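Local coordinates for chain length determinant protein (Shigella flexneri, PDB 4E2H), which probably regulates the chain length of lipopolysaccharide O-antigen at the inner membrane, with a domain in the periplasm, at residues Ser59-Ala62 / Glu63-Asn67; Lys120-Lys123 / Asp124-Leu128; Phe184-Ser188 / Glu189-Ser193. All blocks are in the same frame, centred on the assembly; numbering follows the deposited sequence.

Interaction 1 (Ser59-Ala62 / Glu63-Asn67); sequences SALA and ETLDN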
loop_
_atom_site.group_PDB
_atom_site.type_symbol
_atom_site.label_atom_id
_atom_site.label_comp_id
_atom_site.label_asym_id
_atom_site.label_seq_id
_atom_site.Cartn_x
_atom_site.Cartn_y
_atom_site.Cartn_z
ATOM N N SER C 59 26.088 -12.009 3.903
ATOM C CA SER C 59 27.238 -11.184 4.241
ATOM C C SER C 59 27.599 -11.354 5.706
ATOM O O SER C 59 28.762 -11.259 6.081
ATOM C CB SER C 59 26.929 -9.705 3.983
ATOM O OG SER C 59 26.442 -9.494 2.667
ATOM N N ALA C 60 26.597 -11.567 6.549
ATOM C CA ALA C 60 26.865 -11.744 7.962
ATOM C C ALA C 60 27.541 -13.093 8.172
ATOM O O ALA C 60 28.483 -13.201 8.950
ATOM C CB ALA C 60 25.596 -11.641 8.769
ATOM N N LEU C 61 27.078 -14.114 7.455
ATOM C CA LEU C 61 27.639 -15.454 7.609
ATOM C C LEU C 61 29.112 -15.450 7.213
ATOM O O LEU C 61 29.950 -16.063 7.887
ATOM C CB LEU C 61 26.875 -16.454 6.762
ATOM C CG LEU C 61 27.284 -17.917 6.904
ATOM C CD1 LEU C 61 27.407 -18.304 8.376
ATOM C CD2 LEU C 61 26.291 -18.833 6.160
ATOM N N ALA C 62 29.428 -14.732 6.136
ATOM C CA ALA C 62 30.799 -14.641 5.651
ATOM C C ALA C 62 31.686 -13.770 6.547
ATOM O O ALA C 62 32.795 -14.173 6.879
ATOM C CB ALA C 62 30.843 -14.172 4.182
ATOM N N GLU C 63 31.207 -12.590 6.939
ATOM C CA GLU C 63 31.882 -11.789 7.957
ATOM C C GLU C 63 32.405 -12.682 9.083
ATOM O O GLU C 63 33.572 -12.586 9.467
ATOM C CB GLU C 63 30.930 -10.722 8.537
ATOM C CG GLU C 63 30.989 -10.521 10.081
ATOM C CD GLU C 63 29.653 -9.985 10.710
ATOM O OE1 GLU C 63 29.589 -8.794 11.056
ATOM O OE2 GLU C 63 28.686 -10.748 10.889
ATOM N N THR C 64 31.545 -13.551 9.614
ATOM C CA THR C 64 31.909 -14.313 10.808
ATOM C C THR C 64 32.775 -15.526 10.502
ATOM O O THR C 64 33.573 -15.945 11.336
ATOM C CB THR C 64 30.675 -14.753 11.651
ATOM O OG1 THR C 64 29.986 -15.824 10.996
ATOM C CG2 THR C 64 29.715 -13.588 11.869
ATOM N N LEU C 65 32.614 -16.102 9.317
ATOM C CA LEU C 65 33.439 -17.238 8.932
ATOM C C LEU C 65 34.906 -16.833 8.838
ATOM O O LEU C 65 35.796 -17.643 9.077
ATOM C CB LEU C 65 32.950 -17.852 7.622
ATOM C CG LEU C 65 31.736 -18.774 7.776
ATOM C CD1 LEU C 65 31.256 -19.295 6.439
ATOM C CD2 LEU C 65 32.079 -19.930 8.696
ATOM N N ASP C 66 35.141 -15.570 8.500
ATOM C CA ASP C 66 36.486 -15.025 8.340
ATOM C C ASP C 66 37.099 -14.711 9.712
ATOM O O ASP C 66 38.267 -14.309 9.829
ATOM C CB ASP C 66 36.402 -13.753 7.491
ATOM C CG ASP C 66 37.756 -13.281 6.994
ATOM O OD1 ASP C 66 38.277 -13.909 6.036
ATOM O OD2 ASP C 66 38.289 -12.277 7.541
ATOM N N ASN C 67 36.307 -14.910 10.756
ATOM C CA ASN C 67 36.709 -14.489 12.085
ATOM C C ASN C 67 36.738 -15.666 13.063
ATOM O O ASN C 67 36.034 -15.666 14.078
ATOM C CB ASN C 67 35.784 -13.364 12.572
ATOM C CG ASN C 67 36.333 -12.615 13.772
ATOM O OD1 ASN C 67 36.304 -11.379 13.817
ATOM N ND2 ASN C 67 36.820 -13.358 14.756
#
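Four backbone bonds of the i to i+4 kind join Ser59-Ala62 to Glu63-Asp66, and they run from Glu63 N to Ser59 O (2.9 Å) through to Asp66 N on Ala62 O (3.2 Å). This is the last turn of helix 43-65. Asn67 N then reaches back to Thr64 O over 3.0 Å, a shorter span of three residues, as the helix gives way to a turn.

The main side-chain bond belongs to Thr64. Its OG1 donates to Leu61 O at 3.1 Å, and it approaches well out of the carbonyl plane (38°). The torsion that makes this possible puts OG1 between the backbone N and the carbonyl carbon (chi1 74°). Leu65 N also binds Leu61 O, at 3.0 Å, and it comes from the same face of that plane. Two donors therefore share one carbonyl oxygen. The methyl CG2 of Thr64 lies beside its own backbone N and rests against Ala60 O at 3.2 Å.

This is the back-bonding of a threonine hydroxyl to a carbonyl of the preceding turn, found in many helices. It occurs here at the C-terminal end of helix 43-65, in the part of the periplasmic domain that also carries the four-stranded antiparallel sheet.

Leu65 CD1 meets Leu61 CG at 4.2 Å, one turn on. Both leucines also touch Tyr106 of helix 97-164 and Leu74 of strand 74-78. The extended chain of Glu63 lies alongside Ala60, with chi1 at 138°. Its OE2 approaches Ala60 O at 3.1 Å. Both atoms are acceptors, so this is not a hydrogen bond, and the placement of OE2 is doubtful. Ala60 packs on Val235 of the second subunit, and Glu63 packs on Met236 of that subunit.

Interaction 2 (Lys120-Lys123 / Asp124-Leu128); sequences KDLK and DNIAL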
loop_
_atom_site.group_PDB
_atom_site.type_symbol
_atom_site.label_atom_id
_atom_site.label_comp_id
_atom_site.label_asym_id
_atom_site.label_seq_id
_atom_site.Cartn_x
_atom_site.Cartn_y
_atom_site.Cartn_z
ATOM N N LYS C 120 8.373 -13.366 11.503
ATOM C CA LYS C 120 8.195 -12.320 12.506
ATOM C C LYS C 120 7.763 -10.989 11.886
ATOM O O LYS C 120 6.874 -10.312 12.404
ATOM C CB LYS C 120 9.483 -12.121 13.308
ATOM C CG LYS C 120 9.573 -10.779 14.009
ATOM C CD LYS C 120 9.328 -10.916 15.515
ATOM C CE LYS C 120 9.539 -9.588 16.260
ATOM N NZ LYS C 120 8.303 -8.733 16.317
ATOM N N ASP C 121 8.402 -10.626 10.777
ATOM C CA ASP C 121 8.137 -9.362 10.092
ATOM C C ASP C 121 6.741 -9.382 9.495
ATOM O O ASP C 121 6.124 -8.338 9.280
ATOM C CB ASP C 121 9.191 -9.132 8.998
ATOM C CG ASP C 121 9.048 -7.784 8.301
ATOM O OD1 ASP C 121 9.619 -6.784 8.801
ATOM O OD2 ASP C 121 8.381 -7.730 7.240
ATOM N N LEU C 122 6.242 -10.586 9.236
ATOM C CA LEU C 122 4.902 -10.731 8.701
ATOM C C LEU C 122 3.824 -10.522 9.752
ATOM O O LEU C 122 2.779 -9.977 9.435
ATOM C CB LEU C 122 4.705 -12.088 8.063
ATOM C CG LEU C 122 3.226 -12.246 7.723
ATOM C CD1 LEU C 122 3.017 -12.037 6.241
ATOM C CD2 LEU C 122 2.746 -13.621 8.137
ATOM N N LYS C 123 4.056 -10.956 10.991
ATOM C CA LYS C 123 3.076 -10.693 12.045
ATOM C C LYS C 123 3.095 -9.206 12.371
ATOM O O LYS C 123 2.060 -8.605 12.690
ATOM C CB LYS C 123 3.314 -11.547 13.293
ATOM C CG LYS C 123 4.326 -10.982 14.286
ATOM C CD LYS C 123 4.550 -11.937 15.483
ATOM C CE LYS C 123 6.016 -11.880 15.973
ATOM N NZ LYS C 123 6.388 -12.995 16.911
ATOM N N ASP C 124 4.276 -8.606 12.270
ATOM C CA ASP C 124 4.415 -7.165 12.446
ATOM C C ASP C 124 3.525 -6.466 11.428
ATOM O O ASP C 124 2.593 -5.774 11.791
ATOM C CB ASP C 124 5.868 -6.724 12.229
ATOM C CG ASP C 124 6.832 -7.269 13.290
ATOM O OD1 ASP C 124 6.369 -7.819 14.321
ATOM O OD2 ASP C 124 8.067 -7.124 13.092
ATOM N N ASN C 125 3.827 -6.666 10.151
ATOM C CA ASN C 125 3.083 -6.073 9.043
ATOM C C ASN C 125 1.575 -6.196 9.224
ATOM O O ASN C 125 0.827 -5.256 8.929
ATOM C CB ASN C 125 3.467 -6.753 7.714
ATOM C CG ASN C 125 4.661 -6.109 7.034
ATOM O OD1 ASN C 125 4.518 -5.418 6.024
ATOM N ND2 ASN C 125 5.850 -6.357 7.568
ATOM N N ILE C 126 1.142 -7.374 9.680
ATOM C CA ILE C 126 -0.273 -7.656 9.913
ATOM C C ILE C 126 -0.795 -6.734 10.997
ATOM O O ILE C 126 -1.737 -5.977 10.781
ATOM C CB ILE C 126 -0.510 -9.100 10.382
ATOM C CG1 ILE C 126 -0.222 -10.077 9.252
ATOM C CG2 ILE C 126 -1.944 -9.278 10.839
ATOM C CD1 ILE C 126 -0.312 -11.511 9.684
ATOM N N ALA C 127 -0.164 -6.804 12.162
ATOM C CA ALA C 127 -0.533 -5.961 13.270
ATOM C C ALA C 127 -0.708 -4.525 12.806
ATOM O O ALA C 127 -1.691 -3.882 13.174
ATOM C CB ALA C 127 0.504 -6.049 14.369
ATOM N N LEU C 128 0.216 -4.028 11.982
ATOM C CA LEU C 128 0.189 -2.611 11.566
ATOM C C LEU C 128 -0.823 -2.310 10.445
ATOM O O LEU C 128 -1.391 -1.216 10.391
ATOM C CB LEU C 128 1.590 -2.098 11.185
ATOM C CG LEU C 128 1.730 -0.734 10.493
ATOM C CD1 LEU C 128 2.151 0.367 11.481
ATOM C CD2 LEU C 128 2.749 -0.831 9.356
#
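Lys120 and Asp124 reach for each other at a slant, one helical turn apart. Lys120 bends at chi2 (105°) and again at chi4 (88°), and this curls NZ round to Asp124 OD1 at 2.9 Å. OD1 takes this salt bridge on its syn lone pair, the side of the other carboxylate oxygen.

Asp121 and Asn125 also lie at a slant, with carboxylate and amide planes 57° apart. Asn125 ND2 donates to Asp121 O over a short 2.6 Å, and that oxygen lies close to the amide plane. Asn125 N binds Asp121 O as well, at 3.0 Å, from the opposite face of the carbonyl. The amide is thus tied to its own helix, while Tyr36 OH holds Asn125 OD1.

Leu122 CD2 meets Ile126 CD1 at 4.0 Å, forming a small apolar patch. Asp121 and Asp124 both lie near Asp21 of the second subunit. The gathered acids may raise one another's affinity for protons, while Lys120 would offset part of the charge.

All of this lies on the long helix 97-164, which packs against helix 26-35 of the same chain through Asn125 on Met32 and Ile126 on Ile35.

Interaction 3 (Phe184-Ser188 / Glu189-Ser193); sequences FLLGS and EALES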
loop_
_atom_site.group_PDB
_atom_site.type_symbol
_atom_site.label_atom_id
_atom_site.label_comp_id
_atom_site.label_asym_id
_atom_site.label_seq_id
_atom_site.Cartn_x
_atom_site.Cartn_y
_atom_site.Cartn_z
ATOM N N PHE C 184 -41.534 18.857 10.019
ATOM C CA PHE C 184 -42.770 18.784 10.804
ATOM C C PHE C 184 -43.987 18.464 9.918
ATOM O O PHE C 184 -45.059 18.101 10.412
ATOM C CB PHE C 184 -43.009 20.081 11.603
ATOM C CG PHE C 184 -43.783 21.134 10.842
ATOM C CD1 PHE C 184 -43.141 21.993 9.965
ATOM C CD2 PHE C 184 -45.155 21.272 11.017
ATOM C CE1 PHE C 184 -43.850 22.959 9.265
ATOM C CE2 PHE C 184 -45.865 22.235 10.314
ATOM C CZ PHE C 184 -45.208 23.072 9.439
ATOM N N LEU C 185 -43.835 18.568 8.605
ATOM C CA LEU C 185 -44.951 18.217 7.749
ATOM C C LEU C 185 -45.270 16.731 7.818
ATOM O O LEU C 185 -46.344 16.312 7.390
ATOM C CB LEU C 185 -44.675 18.642 6.317
ATOM C CG LEU C 185 -44.408 20.147 6.248
ATOM C CD1 LEU C 185 -43.729 20.528 4.928
ATOM C CD2 LEU C 185 -45.696 20.912 6.440
ATOM N N LEU C 186 -44.355 15.917 8.343
ATOM C CA LEU C 186 -44.608 14.461 8.426
ATOM C C LEU C 186 -45.579 14.231 9.574
ATOM O O LEU C 186 -46.123 13.134 9.760
ATOM C CB LEU C 186 -43.323 13.677 8.662
ATOM C CG LEU C 186 -42.139 13.994 7.742
ATOM C CD1 LEU C 186 -40.852 13.398 8.282
ATOM C CD2 LEU C 186 -42.396 13.535 6.315
ATOM N N GLY C 187 -45.812 15.284 10.347
ATOM C CA GLY C 187 -46.781 15.173 11.417
ATOM C C GLY C 187 -46.203 14.412 12.585
ATOM O O GLY C 187 -45.228 13.660 12.442
ATOM N N SER C 188 -46.825 14.609 13.737
ATOM C CA SER C 188 -46.245 14.249 15.018
ATOM C C SER C 188 -46.399 12.769 15.291
ATOM O O SER C 188 -45.651 12.198 16.083
ATOM C CB SER C 188 -46.900 15.065 16.133
ATOM O OG SER C 188 -48.308 14.988 16.009
ATOM N N GLU C 189 -47.352 12.126 14.643
ATOM C CA GLU C 189 -47.402 10.684 14.821
ATOM C C GLU C 189 -46.193 9.985 14.168
ATOM O O GLU C 189 -45.649 9.021 14.722
ATOM C CB GLU C 189 -48.733 10.106 14.360
ATOM C CG GLU C 189 -49.686 9.890 15.521
ATOM C CD GLU C 189 -50.978 9.206 15.104
ATOM O OE1 GLU C 189 -51.658 9.729 14.187
ATOM O OE2 GLU C 189 -51.311 8.145 15.691
ATOM N N ALA C 190 -45.756 10.484 13.012
ATOM C CA ALA C 190 -44.577 9.914 12.360
ATOM C C ALA C 190 -43.277 10.322 13.057
ATOM O O ALA C 190 -42.437 9.468 13.356
ATOM C CB ALA C 190 -44.527 10.293 10.888
ATOM N N LEU C 191 -43.100 11.621 13.310
ATOM C CA LEU C 191 -41.866 12.076 13.935
ATOM C C LEU C 191 -41.678 11.374 15.287
ATOM O O LEU C 191 -40.569 10.973 15.641
ATOM C CB LEU C 191 -41.830 13.604 14.075
ATOM C CG LEU C 191 -41.953 14.502 12.826
ATOM C CD1 LEU C 191 -41.812 15.963 13.225
ATOM C CD2 LEU C 191 -40.928 14.187 11.713
ATOM N N GLU C 192 -42.766 11.182 16.019
ATOM C CA GLU C 192 -42.664 10.620 17.353
ATOM C C GLU C 192 -42.207 9.159 17.372
ATOM O O GLU C 192 -41.333 8.788 18.158
ATOM C CB GLU C 192 -43.970 10.772 18.107
ATOM C CG GLU C 192 -43.783 10.649 19.592
ATOM C CD GLU C 192 -44.974 11.174 20.377
ATOM O OE1 GLU C 192 -45.941 11.679 19.744
ATOM O OE2 GLU C 192 -44.942 11.083 21.630
ATOM N N SER C 193 -42.820 8.325 16.540
ATOM C CA SER C 193 -42.342 6.965 16.345
ATOM C C SER C 193 -41.290 7.107 15.271
ATOM O O SER C 193 -41.629 7.222 14.097
ATOM C CB SER C 193 -43.463 6.077 15.827
ATOM O OG SER C 193 -42.963 5.162 14.859
#
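Gly187 O is gripped by two backbone N-H groups on the way into helix 187-195. Leu191 N is the stronger donor, at 3.1 Å. Its bond is almost straight (176°) and lies in the carbonyl plane. Ala190 N adds a weak bond at 3.3 Å. Glu192 N carries the helix on by binding Ser188 O, also at 3.1 Å, from above the carbonyl plane.

The chain enters from a 3-10 segment, where Gly187 N bonds to Phe184 O at 2.9 Å. It then changes direction at Gly187, whose phi is 77°, a value that glycine reaches more easily than other residues. Leu186 points its CB toward the helix that follows.

Leu186 and Leu191 cross at about a right angle. Leu191 CD2 touches Leu186 CD1 at 3.5 Å and also lies near Leu186 CB. The other methyl of Leu191, CD1, sits over Phe184 CA at 3.8 Å. CG anti to the carbonyl carbon (chi1 -58°), together with an anti chi2, brings the two methyls of Leu191 to these partners. Ala190 CB rests on Leu186 O at 3.4 Å.

Ser188 OG bonds to Val167 O, and Glu189 OE1 makes a salt bridge with Lys169. Leu191 also packs on Ala158 of helix 97-164. Phe184 packs on Ala190 of the second subunit, and Ala190 packs on Leu191 of the third.

The bend is therefore held by backbone bonds and by buried apolar surface, while the polar ends of Ser188 and Glu189 are used to tie it to the segment around Val167-Lys169.

The three contacts are strung along an elongated chain. Interaction 1 and interaction 3 lie on opposite sides of its centre, with their own centres 81 Å apart. Interaction 2 is much nearer the middle, 29 Å from interaction 1 and 52 Å from interaction 3, centre to centre. None touches another; even interactions 1 and 2 have nearest atoms about 17 Å apart. Helix 97-164 connects them. It carries interaction 2, packs on the leucines of interaction 1, and lies beside interaction 3. Each contact also meets the second subunit, so intersubunit packing extends along the chain, consistent with a protein that works as an oligomer.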